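PDB 5NDX: glycosyl hydrolase from Rhizobium leguminosarum bv. trifolii, which probably hydrolyses O-glycosidic bonds as a family 39 glycosidase, being a bacterial orthologue of human alpha-L-iduronidase. Local coordinates for residues R16-F21 and L398-P403. The protein carries 2 engineered substitutions. Sequence-based numbering, arbitrary orientation.
Sequences RPFNRF and LPTRLP. With SO4 (sulfate ion), chain B; SO4 (sulfate ion), chain K.
L398 meets F18 through one methyl group, its CD2 lying 4.2 Å from F18 CE1 and approaching the ring obliquely. Two residues along strand 395-401, T400 makes the closer contact, a CH-pi interaction in which its CG2 methyl sits 4.0 Å from the centroid of the F18 ring, 22° off the ring normal and displaced toward CG and CD2. The two branches of the T400 side chain divide the work: with OG1 between the backbone N and the carbonyl carbon (chi1 67°), the hydroxyl is hydrogen-bonded to S408 O and G376 N, while the methyl is left for the ring. F18 reaches the strand because its CG stands anti to the backbone N (chi1 -174°).

The loop that carries F18 leads into strand 24-27, the first of the eight parallel strands of the TIM barrel, so the contact joins the segment before that strand to strand 395-401 of the mixed sheet. Two residues beyond the ring, R20 grips a sulfate, probably from the crystallisation liquor, with NE and NH2 both bonded to O2 (NH2 at 2.8 Å) and its backbone N at 3.1 Å from O1. R20 NH1 also bonds A373 O and NH2 bonds N50 O, and a leucine here would probably leave both carbonyls without these donors and the sulfate without its two guanidinium bonds to O2. Backbone bonds of R16 with V379 and F18 with D377 tie the loop down alongside, whereas between the two segments the side chains meet by apolar packing and a CH-pi contact alone, which implies that shape and dispersion govern their fit.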
# COMPACT_ATOMS: atom_id res chain seq x y z
N ARG A 16 -2.07 -17.11 17.38
CA ARG A 16 -0.91 -17.24 16.52
C ARG A 16 -0.32 -15.83 16.24
O ARG A 16 -0.97 -14.82 16.48
CB ARG A 16 -1.30 -17.94 15.21
CG ARG A 16 -2.46 -17.32 14.47
CD ARG A 16 -2.61 -17.91 13.06
NE ARG A 16 -3.86 -17.40 12.54
CZ ARG A 16 -4.04 -16.42 11.64
NH1 ARG A 16 -3.04 -15.83 11.01
NH2 ARG A 16 -5.27 -16.07 11.37
N PRO A 17 0.92 -15.77 15.73
CA PRO A 17 1.42 -14.49 15.26
C PRO A 17 0.60 -13.95 14.08
O PRO A 17 -0.08 -14.70 13.39
CB PRO A 17 2.86 -14.81 14.80
CG PRO A 17 3.19 -16.18 15.35
CD PRO A 17 1.86 -16.88 15.43
N PHE A 18 0.63 -12.64 13.90
CA PHE A 18 -0.05 -11.98 12.80
C PHE A 18 0.97 -11.12 12.10
O PHE A 18 1.62 -10.31 12.75
CB PHE A 18 -1.19 -11.09 13.31
CG PHE A 18 -2.00 -10.52 12.21
CD1 PHE A 18 -2.85 -11.35 11.47
CD2 PHE A 18 -1.84 -9.19 11.83
CE1 PHE A 18 -3.59 -10.83 10.43
CE2 PHE A 18 -2.58 -8.68 10.81
CZ PHE A 18 -3.44 -9.49 10.09
N ASN A 19 1.09 -11.28 10.79
CA ASN A 19 1.89 -10.39 9.99
C ASN A 19 1.01 -9.54 9.08
O ASN A 19 0.02 -10.03 8.51
CB ASN A 19 2.84 -11.19 9.14
CG ASN A 19 3.98 -11.80 9.97
OD1 ASN A 19 3.74 -12.93 10.37
N ARG A 20 1.42 -8.29 8.94
CA ARG A 20 0.81 -7.37 7.97
C ARG A 20 1.55 -7.60 6.68
O ARG A 20 2.54 -6.95 6.40
CB ARG A 20 0.88 -5.91 8.46
CG ARG A 20 0.20 -5.73 9.84
CD ARG A 20 0.41 -4.35 10.46
NE ARG A 20 1.84 -4.14 10.52
CZ ARG A 20 2.49 -3.04 10.25
NH1 ARG A 20 1.89 -1.88 9.96
NH2 ARG A 20 3.79 -3.13 10.24
N PHE A 21 1.04 -8.54 5.89
CA PHE A 21 1.75 -9.07 4.75
C PHE A 21 1.48 -8.37 3.40
O PHE A 21 1.92 -8.86 2.36
CB PHE A 21 1.45 -10.58 4.65
CG PHE A 21 -0.02 -10.92 4.44
CD1 PHE A 21 -0.60 -10.83 3.19
CD2 PHE A 21 -0.82 -11.29 5.50
CE1 PHE A 21 -1.96 -11.10 3.01
CE2 PHE A 21 -2.18 -11.57 5.34
CZ PHE A 21 -2.74 -11.49 4.10
N LEU A 398 -10.42 -9.25 11.37
CA LEU A 398 -8.98 -9.46 11.67
C LEU A 398 -8.78 -8.92 13.10
O LEU A 398 -8.67 -7.71 13.30
CB LEU A 398 -8.06 -8.74 10.68
CG LEU A 398 -8.20 -9.17 9.20
CD1 LEU A 398 -7.58 -8.15 8.29
CD2 LEU A 398 -7.56 -10.55 8.98
N PRO A 399 -8.76 -9.81 14.09
CA PRO A 399 -8.73 -9.41 15.48
C PRO A 399 -7.34 -9.59 16.03
O PRO A 399 -6.86 -10.71 16.05
CB PRO A 399 -9.72 -10.38 16.13
CG PRO A 399 -9.58 -11.63 15.33
CD PRO A 399 -9.04 -11.25 13.95
N THR A 400 -6.68 -8.48 16.37
CA THR A 400 -5.28 -8.51 16.78
C THR A 400 -5.06 -7.84 18.13
O THR A 400 -5.78 -6.93 18.50
CB THR A 400 -4.32 -7.88 15.75
OG1 THR A 400 -4.55 -6.47 15.68
CG2 THR A 400 -4.45 -8.55 14.40
N ARG A 401 -4.04 -8.32 18.83
CA ARG A 401 -3.51 -7.68 20.06
C ARG A 401 -2.31 -6.82 19.68
O ARG A 401 -1.46 -7.23 18.89
CB ARG A 401 -3.08 -8.73 21.09
CG ARG A 401 -2.81 -8.25 22.55
CD ARG A 401 -2.23 -9.43 23.38
NE ARG A 401 -0.92 -9.79 22.83
CZ ARG A 401 -0.16 -10.87 23.12
NH1 ARG A 401 -0.58 -11.78 24.00
NH2 ARG A 401 1.05 -11.03 22.49
N LEU A 402 -2.27 -5.63 20.24
CA LEU A 402 -1.16 -4.69 20.06
C LEU A 402 -0.02 -4.95 21.09
O LEU A 402 -0.29 -5.31 22.24
CB LEU A 402 -1.66 -3.26 20.22
CG LEU A 402 -2.70 -2.81 19.19
CD1 LEU A 402 -3.45 -1.59 19.68
CD2 LEU A 402 -1.99 -2.50 17.91
N PRO A 403 1.23 -4.74 20.69
CA PRO A 403 2.32 -4.65 21.69
C PRO A 403 2.00 -3.62 22.73
O PRO A 403 1.58 -2.51 22.38
CB PRO A 403 3.53 -4.15 20.88
CG PRO A 403 3.23 -4.58 19.45
CD PRO A 403 1.72 -4.57 19.31
S SO4 B . 4.58 -7.13 10.31
O1 SO4 B . 3.60 -7.92 11.08
O2 SO4 B . 4.55 -5.72 10.77
O3 SO4 B . 4.40 -7.26 8.84
O4 SO4 B . 5.93 -7.68 10.61
S SO4 K . -7.09 -18.35 13.43
O1 SO4 K . -8.01 -18.16 14.59
O2 SO4 K . -7.12 -19.76 12.92
O3 SO4 K . -5.69 -18.07 13.82
O4 SO4 K . -7.49 -17.39 12.36